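Glyco_hydro_cc domain-containing protein (Pseudomonas viridiflava, PDB 6UAV) is a family 128 (subgroup II) endo-beta-1,3-glucanase, cleaving internal beta-1,3 linkages of glucan chains with a TIM-barrel catalytic domain. Local coordinates at residues A158-D163 against V182-N187; P119-G124 against V133-A138; A186-L191 against A224-R229; D198-Q203 against L246-Q251. All blocks are in the same frame, centred on the assembly; numbering follows the deposited sequence.

How the interactions relate
Three contacts follow one another round the closed eight-stranded barrel, and the fourth lies outside it. Interaction 2 sets helix 132-146 on strand 115-121. That strand is hydrogen-bonded to strand 156-161 of interaction 1 through H160 N and M121 O, 2.8 Å apart, the two contacts being centred 14 Å apart. Interactions 1 and 3 share A186 and N187, with centres about 8 Å apart. Q203 of interaction 4 reaches back to N187 O. Interactions 2 and 4 are farthest apart, at about 30 Å between centres. Glycerol, probably from the crystallisation liquor, bonds to N122 and Y162, residues that themselves bond to E84 and E184, in the probable sugar-binding cleft.

Interaction 1. Residues A158-D163 against V182-N187; sequences AFHWYD and VTEFAN
E184 meets H160 on the neighbouring strand and Y162 just beyond it: Y162 OH bonds to its carboxylate, while H160 lies with its ring face against its side chain. The Y162 OH bond to E184 OE1 is 2.6 Å long, arriving on the anti side and 28° out of the carboxylate plane. H160 NE2 pairs with T183 OG1 at 2.9 Å, and the hydroxyl lies at the edge of the imidazole, in its plane. With ND1 bonded to E84 as well, both ring nitrogens are engaged, which fixes the ring's rotation. Between the backbones, T183 N meets F159 O at 2.9 Å and W161 N meets E184 O at 3.0 Å, while A186 N to W161 O is weak.

Contacts over the ring come from E184. With CG anti to its own carbonyl carbon (chi1 -58°) and the chain extended beyond, E184 lays CG over the H160 face, 3.5 Å from the centroid, and its carboxylate is stacked at 21° to the ring.

E184 OE2 is taken by W31, so both carboxylate oxygens are held. A glutamate gripped this firmly at the C-terminal end of the seventh strand, with E84 bonded to the histidine it stacks on, is consistent with the nucleophile position of clan GH-A glycosidases.

Interaction 2. Residues P119-G124 against V133-A138; sequences PAMNWG and VAWLDA
Strand 119-121, carrying P119 and M121, and helix 133-138, carrying W135 and L136, run nearly antiparallel at 159°, their axes 10.3 Å apart at closest approach. That spacing is filled by apolar side chains alone. M121 does most of the work. Its chain, bent at chi2 (-53°) and again at chi3, turns the methyl end toward the indole, and CE comes within 3.7 Å of W135 CE3. The sulfur is a Met-aromatic partner, lying 4.6 Å from the centroid of the six-membered ring in an oblique position. Closer to the backbone, the M121 and L136 side chains run past each other in opposite directions, M121 CG 4.0 Å from L136 CD1.

P119, which follows a cis peptide bond, offers a rigid ring: its CG touches W135 CZ3 at 3.9 Å and its CD lies near L136 CD2. A flexible thioether beside a compact proline suits the broad indole, whose NE1 is anchored to M93 O; Y129 meets W135 edge-to-face, and P95 and A98 of helix 95-112 also touch it.

Residues of alternate position, P119 and M121, thus point outward from the barrel wall to receive a helix, the packing of strand and following helix in each beta-alpha unit of a TIM barrel.

Interaction 3. Residues A186-L191 against A224-R229; sequences ANWHTL and AWFTGR
At the C-terminal rim of the barrel, where the loop leaving strand 180-185 passes the end of strand 220-225, A186 and W188 meet W225 and F226. A186 lies on the indole of W225. Its CA is 3.9 Å from the centroid of the six-membered ring and 25° off the normal, a CH-pi contact, and its methyl CB is 3.7 Å from CZ2, toward the rim of the same face. A small residue suits this place, because its backbone can come down almost onto the ring; CB also touches F226 O at 3.6 Å. The tryptophan is held by its NE1, which bonds to S237 O.

F226 and W188 make the second half of the contact. F226, its CG anti to the backbone N (chi1 -168°), extends its ring toward W188, whose CZ2 reaches F226 CD1 at 3.6 Å. The W188 six-membered ring and the F226 ring pair obliquely, their planes at 71°. Their centroids are 5.7 Å apart. A non-proline cis peptide joins F226 to T227, a feature found at the end of the eighth strand in many clan GH-A barrels. T227 CB lies over one face of the F226 ring, 3.5 Å above its plane and over its centre. S237 OG ties both partners together, bonding to W188 NE1 and to F226 O.

The loop carrying W188 has its own bracing. N187 OD1 accepts from H189 N at 2.9 Å in the carbonyl plane, an Asx turn, and T190 OG1 donates to W188 O at 2.8 Å.

Interaction 4. Residues D198-Q203 against L246-Q251; sequences DSLEKQ and LTELGQ
L200 meets E248 and L249 where the first turns of helices 200-216 and 248-255 come together. Along the second segment, T247 is the N-cap: its OG1 accepts from G250 N at 3.0 Å, closing the first turn just as S199 does for K202 N in the partner helix.

E248 comes next. Its chain leaves with CG anti to the backbone N (chi1 179°) and stays extended, so that the carboxylate arrives beneath L200 CD2, which sits over its flat face, 3.5 Å from CD. The apolar methyl thus covers a group whose charge is answered elsewhere, E248 OE2 being salt-bridged to K204.

L249 then turns inward. Its CB lies 4.0 Å from L200 CD1, and its CD1 is 4.2 Å from Q203 CG. Branched leucines suit this seam: the forked end of L200 sets CD2 on E248 and CD1 against L249, and L249 also packs on W225 and M207. Q203 lends only its aliphatic part here, its amide being engaged with N187 O.

E201 OE1 and E248 OE2 are 4.5 Å apart. Their mutual repulsion is probably eased by K204, which also forms a weak, long ion pair with E201, and by the positive N-terminal ends of both helices.

Interaction 1. Residues A158-D163 against V182-N187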
loop_
_atom_site.group_PDB
_atom_site.type_symbol
_atom_site.label_atom_id
_atom_site.label_comp_id
_atom_site.label_asym_id
_atom_site.label_seq_id
_atom_site.Cartn_x
_atom_site.Cartn_y
_atom_site.Cartn_z
ATOM N N ALA A 158 4.121 -3.549 -5.482
ATOM C CA ALA A 158 3.469 -2.446 -4.754
ATOM C C ALA A 158 4.321 -1.205 -4.977
ATOM O O ALA A 158 5.525 -1.313 -5.206
ATOM C CB ALA A 158 3.168 -2.752 -3.311
ATOM N N PHE A 159 3.679 -0.045 -4.891
ATOM C CA PHE A 159 4.367 1.215 -5.157
ATOM C C PHE A 159 3.790 2.295 -4.252
ATOM O O PHE A 159 2.601 2.289 -3.966
ATOM C CB PHE A 159 4.217 1.550 -6.641
ATOM C CG PHE A 159 5.230 2.580 -7.071
ATOM C CD1 PHE A 159 6.574 2.303 -6.965
ATOM C CD2 PHE A 159 4.863 3.823 -7.532
ATOM C CE1 PHE A 159 7.533 3.243 -7.300
ATOM C CE2 PHE A 159 5.826 4.757 -7.863
ATOM C CZ PHE A 159 7.152 4.464 -7.746
ATOM N N HIS A 160 4.652 3.208 -3.818
ATOM C CA HIS A 160 4.320 4.424 -3.077
ATOM C C HIS A 160 4.830 5.626 -3.858
ATOM O O HIS A 160 5.928 5.559 -4.425
ATOM C CB HIS A 160 5.074 4.418 -1.718
ATOM C CG HIS A 160 4.737 3.258 -0.830
ATOM N ND1 HIS A 160 5.434 3.043 0.338
ATOM C CD2 HIS A 160 3.758 2.344 -0.902
ATOM C CE1 HIS A 160 4.875 2.005 0.980
ATOM N NE2 HIS A 160 3.829 1.545 0.217
ATOM N N TRP A 161 4.061 6.712 -3.875
ATOM C CA TRP A 161 4.487 7.898 -4.634
ATOM C C TRP A 161 3.783 9.128 -4.052
ATOM O O TRP A 161 2.565 9.088 -3.877
ATOM C CB TRP A 161 4.198 7.709 -6.113
ATOM C CG TRP A 161 5.041 8.620 -6.932
ATOM C CD1 TRP A 161 4.616 9.709 -7.671
ATOM C CD2 TRP A 161 6.461 8.523 -7.108
ATOM N NE1 TRP A 161 5.691 10.283 -8.282
ATOM C CE2 TRP A 161 6.833 9.582 -7.963
ATOM C CE3 TRP A 161 7.445 7.620 -6.661
ATOM C CZ2 TRP A 161 8.153 9.795 -8.321
ATOM C CZ3 TRP A 161 8.757 7.849 -7.008
ATOM C CH2 TRP A 161 9.098 8.910 -7.857
ATOM N N TYR A 162 4.579 10.158 -3.786
ATOM C CA TYR A 162 4.145 11.431 -3.156
ATOM C C TYR A 162 4.392 12.659 -4.055
ATOM O O TYR A 162 4.657 13.756 -3.580
ATOM C CB TYR A 162 4.873 11.542 -1.814
ATOM C CG TYR A 162 4.324 10.588 -0.789
ATOM C CD1 TYR A 162 4.756 9.268 -0.757
ATOM C CD2 TYR A 162 3.299 10.961 0.072
ATOM C CE1 TYR A 162 4.271 8.380 0.193
ATOM C CE2 TYR A 162 2.791 10.090 1.020
ATOM C CZ TYR A 162 3.273 8.787 1.069
ATOM O OH TYR A 162 2.775 7.954 2.020
ATOM N N ASP A 163 4.385 12.483 -5.384
ATOM C CA ASP A 163 4.759 13.573 -6.323
ATOM C C ASP A 163 3.946 13.387 -7.582
ATOM O O ASP A 163 3.143 12.458 -7.698
ATOM C CB ASP A 163 6.264 13.624 -6.583
ATOM C CG ASP A 163 6.862 14.989 -6.846
ATOM O OD1 ASP A 163 6.130 15.873 -7.299
ATOM O OD2 ASP A 163 8.070 15.132 -6.627
ATOM N N VAL A 182 -1.038 0.384 -5.489
ATOM C CA VAL A 182 -0.320 1.629 -5.139
ATOM C C VAL A 182 -0.727 1.919 -3.695
ATOM O O VAL A 182 -1.801 2.510 -3.491
ATOM C CB VAL A 182 -0.691 2.752 -6.120
ATOM C CG1 VAL A 182 -0.117 4.067 -5.645
ATOM C CG2 VAL A 182 -0.245 2.454 -7.563
ATOM N N THR A 183 0.099 1.519 -2.722
ATOM C CA THR A 183 -0.406 1.343 -1.334
ATOM C C THR A 183 -0.144 2.574 -0.469
ATOM O O THR A 183 -0.525 2.585 0.693
ATOM C CB THR A 183 0.170 0.053 -0.738
ATOM O OG1 THR A 183 1.591 0.122 -0.854
ATOM C CG2 THR A 183 -0.376 -1.154 -1.457
ATOM N N GLU A 184 0.521 3.572 -1.023
ATOM C CA GLU A 184 0.607 4.924 -0.437
ATOM C C GLU A 184 0.689 5.900 -1.607
ATOM O O GLU A 184 1.568 5.759 -2.511
ATOM C CB GLU A 184 1.836 5.211 0.429
ATOM C CG GLU A 184 1.998 4.271 1.604
ATOM C CD GLU A 184 3.210 4.514 2.454
ATOM O OE1 GLU A 184 3.844 5.613 2.370
ATOM O OE2 GLU A 184 3.593 3.564 3.219
ATOM N N PHE A 185 -0.193 6.895 -1.602
ATOM C CA PHE A 185 -0.072 8.037 -2.534
ATOM C C PHE A 185 -0.793 9.251 -1.991
ATOM O O PHE A 185 -1.659 9.165 -1.137
ATOM C CB PHE A 185 -0.565 7.721 -3.941
ATOM C CG PHE A 185 -2.039 7.578 -4.124
ATOM C CD1 PHE A 185 -2.737 6.563 -3.515
ATOM C CD2 PHE A 185 -2.747 8.527 -4.856
ATOM C CE1 PHE A 185 -4.109 6.429 -3.669
ATOM C CE2 PHE A 185 -4.103 8.379 -5.048
ATOM C CZ PHE A 185 -4.783 7.351 -4.434
ATOM N N ALA A 186 -0.283 10.382 -2.448
ATOM C CA ALA A 186 -0.787 11.747 -2.208
ATOM C C ALA A 186 0.145 12.618 -3.024
ATOM O O ALA A 186 1.214 12.098 -3.449
ATOM C CB ALA A 186 -0.715 12.028 -0.726
ATOM N N ASN A 187 -0.138 13.903 -3.200
ATOM C CA ASN A 187 0.906 14.766 -3.777
ATOM C C ASN A 187 1.463 15.732 -2.740
ATOM O O ASN A 187 0.742 16.629 -2.305
ATOM C CB ASN A 187 0.389 15.528 -4.992
ATOM C CG ASN A 187 1.519 16.065 -5.850
ATOM O OD1 ASN A 187 2.586 16.449 -5.330
ATOM N ND2 ASN A 187 1.292 16.046 -7.162
#

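Interaction 2. Residues P119-G124 against V133-A138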
loop_
_atom_site.group_PDB
_atom_site.type_symbol
_atom_site.label_atom_id
_atom_site.label_comp_id
_atom_site.label_asym_id
_atom_site.label_seq_id
_atom_site.Cartn_x
_atom_site.Cartn_y
_atom_site.Cartn_z
ATOM N N PRO A 119 7.622 -6.446 -3.351
ATOM C CA PRO A 119 7.889 -5.408 -2.378
ATOM C C PRO A 119 7.228 -4.071 -2.763
ATOM O O PRO A 119 6.994 -3.836 -3.921
ATOM C CB PRO A 119 9.432 -5.332 -2.372
ATOM C CG PRO A 119 9.853 -6.628 -2.912
ATOM C CD PRO A 119 8.838 -6.931 -3.982
ATOM N N ALA A 120 7.045 -3.222 -1.766
ATOM C CA ALA A 120 6.486 -1.855 -1.947
ATOM C C ALA A 120 7.633 -0.907 -2.194
ATOM O O ALA A 120 8.436 -0.634 -1.259
ATOM C CB ALA A 120 5.671 -1.444 -0.756
ATOM N N MET A 121 7.744 -0.453 -3.443
ATOM C CA MET A 121 8.845 0.383 -3.905
ATOM C C MET A 121 8.489 1.871 -3.843
ATOM O O MET A 121 7.313 2.259 -3.794
ATOM C CB MET A 121 9.258 -0.037 -5.320
ATOM C CG MET A 121 9.622 -1.541 -5.428
ATOM S SD MET A 121 10.876 -2.117 -4.206
ATOM C CE MET A 121 12.289 -1.155 -4.733
ATOM N N ASN A 122 9.565 2.650 -3.805
ATOM C CA ASN A 122 9.535 4.126 -3.927
ATOM C C ASN A 122 10.909 4.546 -4.483
ATOM O O ASN A 122 11.784 3.657 -4.709
ATOM C CB ASN A 122 9.152 4.733 -2.561
ATOM C CG ASN A 122 8.709 6.192 -2.534
ATOM O OD1 ASN A 122 8.928 6.973 -3.486
ATOM N ND2 ASN A 122 8.051 6.536 -1.443
ATOM N N TRP A 123 11.139 5.845 -4.677
ATOM C CA TRP A 123 12.493 6.353 -4.951
ATOM C C TRP A 123 13.228 6.365 -3.648
ATOM O O TRP A 123 12.636 6.852 -2.689
ATOM C CB TRP A 123 12.468 7.738 -5.602
ATOM C CG TRP A 123 13.769 7.988 -6.292
ATOM C CD1 TRP A 123 14.879 8.620 -5.844
ATOM C CD2 TRP A 123 14.091 7.437 -7.566
ATOM N NE1 TRP A 123 15.875 8.507 -6.773
ATOM C CE2 TRP A 123 15.415 7.783 -7.844
ATOM C CE3 TRP A 123 13.321 6.737 -8.500
ATOM C CZ2 TRP A 123 16.023 7.449 -9.048
ATOM C CZ3 TRP A 123 13.907 6.447 -9.704
ATOM C CH2 TRP A 123 15.247 6.731 -9.935
ATOM N N GLY A 124 14.450 5.821 -3.619
ATOM C CA GLY A 124 15.067 5.381 -2.374
ATOM C C GLY A 124 16.296 6.159 -1.994
ATOM O O GLY A 124 16.701 7.110 -2.716
ATOM N N VAL A 133 14.037 0.285 -9.931
ATOM C CA VAL A 133 14.369 -0.653 -11.021
ATOM C C VAL A 133 15.685 -1.318 -10.680
ATOM O O VAL A 133 15.843 -2.523 -10.890
ATOM C CB VAL A 133 14.359 0.010 -12.421
ATOM C CG1 VAL A 133 14.937 -0.917 -13.480
ATOM C CG2 VAL A 133 12.944 0.351 -12.820
ATOM N N ALA A 134 16.657 -0.561 -10.197
ATOM C CA ALA A 134 17.956 -1.167 -9.850
ATOM C C ALA A 134 17.722 -2.127 -8.696
ATOM O O ALA A 134 18.286 -3.237 -8.718
ATOM C CB ALA A 134 18.957 -0.116 -9.451
ATOM N N TRP A 135 16.947 -1.743 -7.704
ATOM C CA TRP A 135 16.712 -2.634 -6.539
ATOM C C TRP A 135 15.996 -3.903 -7.013
ATOM O O TRP A 135 16.449 -5.019 -6.666
ATOM C CB TRP A 135 16.028 -1.854 -5.392
ATOM C CG TRP A 135 15.951 -2.636 -4.106
ATOM C CD1 TRP A 135 16.800 -2.531 -3.056
ATOM C CD2 TRP A 135 15.103 -3.753 -3.838
ATOM N NE1 TRP A 135 16.477 -3.459 -2.095
ATOM C CE2 TRP A 135 15.432 -4.244 -2.555
ATOM C CE3 TRP A 135 14.040 -4.363 -4.537
ATOM C CZ2 TRP A 135 14.818 -5.349 -1.985
ATOM C CZ3 TRP A 135 13.392 -5.435 -3.959
ATOM C CH2 TRP A 135 13.779 -5.916 -2.700
ATOM N N LEU A 136 14.930 -3.777 -7.773
ATOM C CA LEU A 136 14.154 -4.957 -8.208
ATOM C C LEU A 136 14.969 -5.837 -9.137
ATOM O O LEU A 136 14.866 -7.066 -8.989
ATOM C CB LEU A 136 12.851 -4.540 -8.881
ATOM C CG LEU A 136 11.723 -4.022 -7.971
ATOM C CD1 LEU A 136 10.660 -3.350 -8.814
ATOM C CD2 LEU A 136 11.139 -5.140 -7.138
ATOM N N ASP A 137 15.747 -5.285 -10.069
ATOM C CA ASP A 137 16.633 -6.101 -10.919
ATOM C C ASP A 137 17.525 -6.968 -10.027
ATOM O O ASP A 137 17.676 -8.195 -10.298
ATOM C CB ASP A 137 17.455 -5.253 -11.863
ATOM C CG ASP A 137 16.703 -4.697 -13.053
ATOM O OD1 ASP A 137 15.496 -5.114 -13.256
ATOM O OD2 ASP A 137 17.339 -3.902 -13.785
ATOM N N ALA A 138 18.137 -6.342 -9.036
ATOM C CA ALA A 138 19.102 -7.035 -8.170
ATOM C C ALA A 138 18.392 -8.108 -7.349
ATOM O O ALA A 138 18.975 -9.200 -7.161
ATOM C CB ALA A 138 19.788 -6.043 -7.294
#

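Interaction 3. Residues A186-L191 against A224-R229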
loop_
_atom_site.group_PDB
_atom_site.type_symbol
_atom_site.label_atom_id
_atom_site.label_comp_id
_atom_site.label_asym_id
_atom_site.label_seq_id
_atom_site.Cartn_x
_atom_site.Cartn_y
_atom_site.Cartn_z
ATOM N N ALA A 186 -0.283 10.382 -2.448
ATOM C CA ALA A 186 -0.787 11.747 -2.208
ATOM C C ALA A 186 0.145 12.618 -3.024
ATOM O O ALA A 186 1.214 12.098 -3.449
ATOM C CB ALA A 186 -0.715 12.028 -0.726
ATOM N N ASN A 187 -0.138 13.903 -3.200
ATOM C CA ASN A 187 0.906 14.766 -3.777
ATOM C C ASN A 187 1.463 15.732 -2.740
ATOM O O ASN A 187 0.742 16.629 -2.305
ATOM C CB ASN A 187 0.389 15.528 -4.992
ATOM C CG ASN A 187 1.519 16.065 -5.850
ATOM O OD1 ASN A 187 2.586 16.449 -5.330
ATOM N ND2 ASN A 187 1.292 16.046 -7.162
ATOM N N TRP A 188 2.733 15.550 -2.394
ATOM C CA TRP A 188 3.468 16.346 -1.391
ATOM C C TRP A 188 4.542 17.184 -2.057
ATOM O O TRP A 188 5.480 17.623 -1.375
ATOM C CB TRP A 188 4.045 15.396 -0.339
ATOM C CG TRP A 188 3.018 14.794 0.573
ATOM C CD1 TRP A 188 1.656 14.727 0.425
ATOM C CD2 TRP A 188 3.320 14.078 1.782
ATOM N NE1 TRP A 188 1.090 14.059 1.491
ATOM C CE2 TRP A 188 2.094 13.680 2.354
ATOM C CE3 TRP A 188 4.520 13.805 2.452
ATOM C CZ2 TRP A 188 2.049 12.926 3.533
ATOM C CZ3 TRP A 188 4.464 13.137 3.662
ATOM C CH2 TRP A 188 3.248 12.700 4.183
ATOM N N HIS A 189 4.393 17.525 -3.340
ATOM C CA HIS A 189 5.366 18.445 -3.980
ATOM C C HIS A 189 5.506 19.721 -3.143
ATOM O O HIS A 189 4.506 20.312 -2.783
ATOM C CB HIS A 189 4.919 18.816 -5.386
ATOM C CG HIS A 189 5.996 19.333 -6.253
ATOM N ND1 HIS A 189 6.738 18.443 -7.015
ATOM C CD2 HIS A 189 6.431 20.588 -6.521
ATOM C CE1 HIS A 189 7.550 19.143 -7.795
ATOM N NE2 HIS A 189 7.418 20.491 -7.489
ATOM N N THR A 190 6.734 20.105 -2.839
ATOM C CA THR A 190 7.058 21.194 -1.900
ATOM C C THR A 190 7.890 22.296 -2.581
ATOM O O THR A 190 7.801 23.507 -2.194
ATOM C CB THR A 190 7.771 20.585 -0.684
ATOM O OG1 THR A 190 6.789 19.770 -0.038
ATOM C CG2 THR A 190 8.310 21.641 0.258
ATOM N N LEU A 191 8.758 21.941 -3.511
ATOM C CA LEU A 191 9.679 22.938 -4.121
ATOM C C LEU A 191 8.893 24.102 -4.722
ATOM O O LEU A 191 7.753 23.922 -5.273
ATOM C CB LEU A 191 10.531 22.267 -5.190
ATOM C CG LEU A 191 11.578 21.283 -4.684
ATOM C CD1 LEU A 191 12.308 20.705 -5.883
ATOM C CD2 LEU A 191 12.591 22.010 -3.814
ATOM N N ALA A 224 -4.245 2.985 -2.007
ATOM C CA ALA A 224 -4.525 3.469 -0.668
ATOM C C ALA A 224 -3.937 4.850 -0.488
ATOM O O ALA A 224 -2.721 5.039 -0.625
ATOM C CB ALA A 224 -3.952 2.515 0.320
ATOM N N TRP A 225 -4.831 5.758 -0.131
ATOM C CA TRP A 225 -4.450 7.157 0.134
ATOM C C TRP A 225 -3.693 7.259 1.456
ATOM O O TRP A 225 -4.141 6.683 2.500
ATOM C CB TRP A 225 -5.689 8.065 0.105
ATOM C CG TRP A 225 -5.378 9.513 0.301
ATOM C CD1 TRP A 225 -5.324 10.217 1.467
ATOM C CD2 TRP A 225 -4.996 10.422 -0.735
ATOM N NE1 TRP A 225 -4.964 11.518 1.229
ATOM C CE2 TRP A 225 -4.778 11.678 -0.131
ATOM C CE3 TRP A 225 -4.894 10.299 -2.118
ATOM C CZ2 TRP A 225 -4.329 12.775 -0.864
ATOM C CZ3 TRP A 225 -4.541 11.412 -2.854
ATOM C CH2 TRP A 225 -4.240 12.621 -2.231
ATOM N N PHE A 226 -2.677 8.107 1.475
ATOM C CA PHE A 226 -1.957 8.477 2.712
ATOM C C PHE A 226 -2.430 9.881 3.117
ATOM O O PHE A 226 -2.121 10.826 2.396
ATOM C CB PHE A 226 -0.446 8.424 2.512
ATOM C CG PHE A 226 0.283 8.523 3.810
ATOM C CD1 PHE A 226 0.541 9.764 4.339
ATOM C CD2 PHE A 226 0.563 7.405 4.578
ATOM C CE1 PHE A 226 1.148 9.901 5.564
ATOM C CE2 PHE A 226 1.184 7.520 5.804
ATOM C CZ PHE A 226 1.486 8.776 6.274
ATOM N N THR A 227 -3.199 10.039 4.214
ATOM C CA THR A 227 -3.560 9.032 5.214
ATOM C C THR A 227 -4.826 9.449 5.973
ATOM O O THR A 227 -5.497 10.431 5.582
ATOM C CB THR A 227 -2.427 8.847 6.237
ATOM O OG1 THR A 227 -2.677 7.804 7.191
ATOM C CG2 THR A 227 -2.135 10.138 6.983
ATOM N N GLY A 228 -5.190 8.714 7.026
ATOM C CA GLY A 228 -6.393 9.066 7.813
ATOM C C GLY A 228 -6.219 10.432 8.476
ATOM O O GLY A 228 -6.973 11.357 8.237
ATOM N N ARG A 229 -5.222 10.557 9.314
ATOM C CA ARG A 229 -4.876 11.803 9.997
ATOM C C ARG A 229 -3.387 11.937 10.116
ATOM O O ARG A 229 -2.714 10.923 10.399
ATOM C CB ARG A 229 -5.331 11.782 11.468
ATOM C CG ARG A 229 -6.799 11.517 11.657
ATOM C CD ARG A 229 -7.102 11.483 13.145
ATOM N NE ARG A 229 -8.534 11.435 13.185
ATOM C CZ ARG A 229 -9.263 10.336 13.155
ATOM N NH1 ARG A 229 -10.581 10.454 13.143
ATOM N NH2 ARG A 229 -8.688 9.146 13.107
#

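Interaction 4. Residues D198-Q203 against L246-Q251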
loop_
_atom_site.group_PDB
_atom_site.type_symbol
_atom_site.label_atom_id
_atom_site.label_comp_id
_atom_site.label_asym_id
_atom_site.label_seq_id
_atom_site.Cartn_x
_atom_site.Cartn_y
_atom_site.Cartn_z
ATOM N N ASP A 198 0.137 23.351 -1.709
ATOM C CA ASP A 198 0.205 24.233 -0.513
ATOM C C ASP A 198 -1.225 24.716 -0.214
ATOM O O ASP A 198 -1.378 25.659 0.548
ATOM C CB ASP A 198 1.198 25.372 -0.726
ATOM C CG ASP A 198 0.864 26.112 -2.033
ATOM O OD1 ASP A 198 0.030 25.632 -2.775
ATOM O OD2 ASP A 198 1.326 27.335 -2.061
ATOM N N SER A 199 -2.232 24.032 -0.754
ATOM C CA SER A 199 -3.651 24.327 -0.464
ATOM C C SER A 199 -4.471 23.034 -0.502
ATOM O O SER A 199 -4.102 22.020 -1.195
ATOM C CB SER A 199 -4.232 25.391 -1.396
ATOM O OG SER A 199 -4.377 24.882 -2.719
ATOM N N LEU A 200 -5.619 23.076 0.150
ATOM C CA LEU A 200 -6.604 21.980 0.024
ATOM C C LEU A 200 -7.099 21.831 -1.432
ATOM O O LEU A 200 -7.235 20.654 -1.900
ATOM C CB LEU A 200 -7.758 22.177 1.017
ATOM C CG LEU A 200 -8.943 21.217 0.813
ATOM C CD1 LEU A 200 -8.512 19.760 1.054
ATOM C CD2 LEU A 200 -10.159 21.579 1.670
ATOM N N GLU A 201 -7.454 22.906 -2.138
ATOM C CA GLU A 201 -7.932 22.727 -3.525
ATOM C C GLU A 201 -6.830 21.893 -4.291
ATOM O O GLU A 201 -7.193 21.022 -5.066
ATOM C CB GLU A 201 -8.299 24.051 -4.212
ATOM C CG GLU A 201 -9.613 23.951 -5.079
ATOM C CD GLU A 201 -10.875 23.315 -4.453
ATOM O OE1 GLU A 201 -11.304 23.749 -3.347
ATOM O OE2 GLU A 201 -11.454 22.358 -5.055
ATOM N N LYS A 202 -5.555 22.178 -4.055
ATOM C CA LYS A 202 -4.479 21.660 -4.938
ATOM C C LYS A 202 -4.389 20.178 -4.607
ATOM O O LYS A 202 -4.274 19.412 -5.530
ATOM C CB LYS A 202 -3.167 22.406 -4.713
ATOM C CG LYS A 202 -3.117 23.760 -5.406
ATOM C CD LYS A 202 -1.767 24.460 -5.294
ATOM C CE LYS A 202 -1.879 25.931 -5.658
ATOM N NZ LYS A 202 -0.615 26.704 -5.549
ATOM N N GLN A 203 -4.574 19.807 -3.339
ATOM C CA GLN A 203 -4.545 18.358 -2.989
ATOM C C GLN A 203 -5.796 17.706 -3.577
ATOM O O GLN A 203 -5.706 16.565 -4.061
ATOM C CB GLN A 203 -4.466 18.108 -1.478
ATOM C CG GLN A 203 -4.116 16.689 -1.100
ATOM C CD GLN A 203 -2.751 16.282 -1.596
ATOM O OE1 GLN A 203 -2.659 15.570 -2.570
ATOM N NE2 GLN A 203 -1.708 16.686 -0.887
ATOM N N LEU A 246 -15.156 12.884 8.704
ATOM C CA LEU A 246 -14.363 13.190 7.479
ATOM C C LEU A 246 -13.951 14.665 7.454
ATOM O O LEU A 246 -14.715 15.538 7.933
ATOM C CB LEU A 246 -15.162 12.853 6.227
ATOM C CG LEU A 246 -15.540 11.371 6.130
ATOM C CD1 LEU A 246 -16.618 11.151 5.100
ATOM C CD2 LEU A 246 -14.332 10.525 5.842
ATOM N N THR A 247 -12.789 14.919 6.884
ATOM C CA THR A 247 -12.431 16.247 6.368
ATOM C C THR A 247 -13.124 16.463 5.023
ATOM O O THR A 247 -13.747 15.546 4.457
ATOM C CB THR A 247 -10.924 16.380 6.168
ATOM O OG1 THR A 247 -10.527 15.392 5.207
ATOM C CG2 THR A 247 -10.145 16.219 7.455
ATOM N N GLU A 248 -13.061 17.678 4.529
ATOM C CA GLU A 248 -13.496 17.934 3.144
ATOM C C GLU A 248 -12.782 16.959 2.193
ATOM O O GLU A 248 -13.440 16.384 1.324
ATOM C CB GLU A 248 -13.250 19.391 2.802
ATOM C CG GLU A 248 -13.645 19.703 1.402
ATOM C CD GLU A 248 -13.575 21.192 1.124
ATOM O OE1 GLU A 248 -13.605 21.957 2.091
ATOM O OE2 GLU A 248 -13.334 21.532 -0.038
ATOM N N LEU A 249 -11.481 16.792 2.343
ATOM C CA LEU A 249 -10.712 15.887 1.456
ATOM C C LEU A 249 -11.302 14.478 1.558
ATOM O O LEU A 249 -11.412 13.803 0.521
ATOM C CB LEU A 249 -9.221 15.874 1.805
ATOM C CG LEU A 249 -8.392 15.077 0.801
ATOM C CD1 LEU A 249 -8.203 15.865 -0.482
ATOM C CD2 LEU A 249 -7.062 14.675 1.415
ATOM N N GLY A 250 -11.601 14.035 2.785
ATOM C CA GLY A 250 -12.106 12.669 2.996
ATOM C C GLY A 250 -13.438 12.475 2.307
ATOM O O GLY A 250 -13.630 11.484 1.635
ATOM N N GLN A 251 -14.370 13.420 2.499
ATOM C CA GLN A 251 -15.680 13.333 1.827
ATOM C C GLN A 251 -15.385 13.241 0.318
ATOM O O GLN A 251 -16.054 12.464 -0.412
ATOM C CB GLN A 251 -16.550 14.533 2.239
ATOM C CG GLN A 251 -17.999 14.394 1.842
ATOM C CD GLN A 251 -18.826 13.729 2.923
ATOM O OE1 GLN A 251 -19.308 12.600 2.768
ATOM N NE2 GLN A 251 -19.006 14.430 4.043
#